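PDB 4XDY: ketol-acid reductoisomerase (NAD(+)) from uncultured archaeon GZfos26G2, which catalyses the magnesium-dependent alkyl migration and NADH-dependent reduction of (S)-2-acetolactate to (R)-2,3-dihydroxy-isovalerate in branched-chain amino acid biosynthesis. Local coordinates for residues 16-21 and 77-82. Residues are numbered along the deposited sequence; the frame is centred on the assembly and turned at random.
Sequences DKTIAV and KGDVVH
Thr18 O is gripped by two successive backbone amides, Asp79 N at 2.8 Å and Val80 N at 3.1 Å. The Val80 bond is the straighter and lies in the carbonyl plane; Asp79 N comes in tilted by 22°. Asp79 also accepts from Thr18. Its CG lies beside its own backbone N (chi1 -62°), and chi2 turns the carboxylate to bring OD2 within 2.8 Å of Thr18 N. OD2 accepts through its anti lone pair, almost in line with the N-H (174°). With an alanine here, Thr18 N would probably lose this acceptor and residues 17-18 be less firmly held against residues 78-80. A water joins Lys17 NZ to Asp79 O. The parallel ladder continues from Ala20 N to Val80 O and from His82 N to Ala20 O. On one face, Ile19 CD1 packs on Val80 CB (3.6 Å), the side chains lying alongside. Met172 of helix 165-175 touches Val80 and His82 there. On the other face, a CB on Gly78 would come too close to Ala20 CB. Strand 18-22 also pairs with strand 41-50, as in a Rossmann fold. The carboxylate thus adds a side-chain bond at the N-terminal end of the pairing, away from the NAD(+)-binding turn at Tyr24-Gln27.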
ATOM      1  N   ASP A  16      27.502  25.673  -9.372  1.00 42.94           N
ATOM      2  CA  ASP A  16      27.435  26.712 -10.424  1.00 52.65           C
ATOM      3  C   ASP A  16      26.814  26.081 -11.682  1.00 56.11           C
ATOM      4  O   ASP A  16      27.286  26.259 -12.814  1.00 49.10           O
ATOM      5  CB  ASP A  16      28.821  27.254 -10.692  1.00 61.85           C
ATOM      6  CG  ASP A  16      29.853  26.173 -10.582  1.00 68.75           C
ATOM      7  OD1 ASP A  16      29.501  25.009 -10.917  1.00 69.53           O
ATOM      8  OD2 ASP A  16      30.967  26.456 -10.099  1.00 71.04           O
ATOM      9  N   LYS A  17      25.757  25.307 -11.478  1.00 41.19           N
ATOM     10  CA  LYS A  17      25.083  24.779 -12.634  1.00 41.23           C
ATOM     11  C   LYS A  17      23.611  25.170 -12.511  1.00 33.23           C
ATOM     12  O   LYS A  17      23.058  25.230 -11.414  1.00 39.18           O
ATOM     13  CB  LYS A  17      25.288  23.275 -12.729  1.00 37.12           C
ATOM     14  CG  LYS A  17      26.552  22.964 -13.478  1.00 42.41           C
ATOM     15  CD  LYS A  17      26.873  21.513 -13.482  1.00 39.74           C
ATOM     16  CE  LYS A  17      28.241  21.282 -14.100  1.00 36.12           C
ATOM     17  NZ  LYS A  17      28.273  21.354 -15.569  1.00 35.46           N
ATOM     18  N   THR A  18      23.040  25.460 -13.659  1.00 31.86           N
ATOM     19  CA  THR A  18      21.603  25.667 -13.787  1.00 28.85           C
ATOM     20  C   THR A  18      20.983  24.390 -14.416  1.00 25.41           C
ATOM     21  O   THR A  18      21.479  23.874 -15.437  1.00 27.40           O
ATOM     22  CB  THR A  18      21.371  26.868 -14.701  1.00 30.78           C
ATOM     23  OG1 THR A  18      21.866  28.025 -14.004  1.00 34.74           O
ATOM     24  CG2 THR A  18      19.872  27.043 -15.022  1.00 28.91           C
ATOM     25  N   ILE A  19      19.925  23.951 -13.785  1.00 27.56           N
ATOM     26  CA  ILE A  19      19.131  22.811 -14.287  1.00 26.65           C
ATOM     27  C   ILE A  19      17.856  23.365 -14.938  1.00 22.31           C
ATOM     28  O   ILE A  19      17.032  24.039 -14.239  1.00 24.68           O
ATOM     29  CB  ILE A  19      18.664  21.879 -13.139  1.00 25.94           C
ATOM     30  CG1 ILE A  19      19.755  21.581 -12.092  1.00 31.09           C
ATOM     31  CG2 ILE A  19      17.942  20.622 -13.743  1.00 26.08           C
ATOM     32  CD1 ILE A  19      20.922  20.945 -12.681  1.00 33.43           C
ATOM     33  N   ALA A  20      17.700  23.077 -16.209  1.00 23.13           N
ATOM     34  CA  ALA A  20      16.470  23.367 -16.948  1.00 24.97           C
ATOM     35  C   ALA A  20      15.566  22.142 -16.878  1.00 23.08           C
ATOM     36  O   ALA A  20      15.886  21.118 -17.463  1.00 24.86           O
ATOM     37  CB  ALA A  20      16.779  23.701 -18.377  1.00 25.16           C
ATOM     38  N   VAL A  21      14.497  22.264 -16.124  1.00 21.87           N
ATOM     39  CA  VAL A  21      13.508  21.157 -15.979  1.00 23.27           C
ATOM     40  C   VAL A  21      12.433  21.360 -17.022  1.00 23.27           C
ATOM     41  O   VAL A  21      11.695  22.350 -16.939  1.00 23.90           O
ATOM     42  CB  VAL A  21      12.932  21.097 -14.578  1.00 23.40           C
ATOM     43  CG1 VAL A  21      11.763  20.097 -14.504  1.00 25.10           C
ATOM     44  CG2 VAL A  21      14.020  20.728 -13.551  1.00 28.15           C
ATOM     45  N   LYS A  77      19.533  28.019 -21.581  1.00 26.49           N
ATOM     46  CA  LYS A  77      20.003  28.451 -20.347  1.00 31.59           C
ATOM     47  C   LYS A  77      20.527  27.303 -19.445  1.00 35.61           C
ATOM     48  O   LYS A  77      21.307  27.498 -18.521  1.00 31.72           O
ATOM     49  CB  LYS A  77      18.836  29.173 -19.705  1.00 34.06           C
ATOM     50  CG  LYS A  77      19.172  29.732 -18.370  1.00 42.05           C
ATOM     51  CD  LYS A  77      18.367  30.964 -17.990  1.00 48.00           C
ATOM     52  CE  LYS A  77      18.823  31.334 -16.565  1.00 52.93           C
ATOM     53  NZ  LYS A  77      18.354  32.666 -16.151  1.00 59.00           N
ATOM     54  N   GLY A  78      20.025  26.090 -19.642  1.00 28.92           N
ATOM     55  CA  GLY A  78      20.400  25.043 -18.711  1.00 30.13           C
ATOM     56  C   GLY A  78      21.771  24.451 -19.039  1.00 28.54           C
ATOM     57  O   GLY A  78      22.060  24.135 -20.175  1.00 26.74           O
ATOM     58  N   ASP A  79      22.540  24.216 -17.988  1.00 27.92           N
ATOM     59  CA  ASP A  79      23.727  23.376 -18.100  1.00 28.10           C
ATOM     60  C   ASP A  79      23.322  21.887 -18.136  1.00 28.34           C
ATOM     61  O   ASP A  79      24.005  21.069 -18.736  1.00 28.33           O
ATOM     62  CB  ASP A  79      24.610  23.617 -16.890  1.00 27.38           C
ATOM     63  CG  ASP A  79      25.085  25.068 -16.812  1.00 31.04           C
ATOM     64  OD1 ASP A  79      25.633  25.484 -17.823  1.00 28.74           O
ATOM     65  OD2 ASP A  79      24.784  25.779 -15.828  1.00 29.34           O
ATOM     66  N   VAL A  80      22.242  21.588 -17.397  1.00 25.02           N
ATOM     67  CA  VAL A  80      21.582  20.272 -17.421  1.00 25.40           C
ATOM     68  C   VAL A  80      20.197  20.492 -18.004  1.00 23.38           C
ATOM     69  O   VAL A  80      19.474  21.339 -17.541  1.00 24.55           O
ATOM     70  CB  VAL A  80      21.486  19.619 -16.021  1.00 25.15           C
ATOM     71  CG1 VAL A  80      20.845  18.224 -16.142  1.00 26.17           C
ATOM     72  CG2 VAL A  80      22.870  19.473 -15.420  1.00 24.48           C
ATOM     73  N   VAL A  81      19.890  19.748 -19.064  1.00 24.08           N
ATOM     74  CA  VAL A  81      18.573  19.846 -19.706  1.00 24.83           C
ATOM     75  C   VAL A  81      17.820  18.546 -19.340  1.00 21.68           C
ATOM     76  O   VAL A  81      18.178  17.497 -19.824  1.00 20.25           O
ATOM     77  CB  VAL A  81      18.692  19.987 -21.204  1.00 26.43           C
ATOM     78  CG1 VAL A  81      17.315  19.971 -21.881  1.00 26.38           C
ATOM     79  CG2 VAL A  81      19.387  21.316 -21.565  1.00 26.97           C
ATOM     80  N   HIS A  82      16.908  18.677 -18.391  1.00 22.37           N
ATOM     81  CA  HIS A  82      16.364  17.501 -17.721  1.00 21.81           C
ATOM     82  C   HIS A  82      14.921  17.313 -18.209  1.00 20.66           C
ATOM     83  O   HIS A  82      14.048  18.143 -17.888  1.00 20.26           O
ATOM     84  CB  HIS A  82      16.417  17.739 -16.243  1.00 22.63           C
ATOM     85  CG  HIS A  82      15.950  16.594 -15.402  1.00 20.93           C
ATOM     86  ND1 HIS A  82      15.927  15.303 -15.853  1.00 22.45           N
ATOM     87  CD2 HIS A  82      15.549  16.538 -14.113  1.00 22.70           C
ATOM     88  CE1 HIS A  82      15.528  14.500 -14.885  1.00 20.95           C
ATOM     89  NE2 HIS A  82      15.273  15.222 -13.831  1.00 20.64           N
TER
HETATM   90  O   HOH W   1      26.295  19.827 -16.964  1.00 31.83           O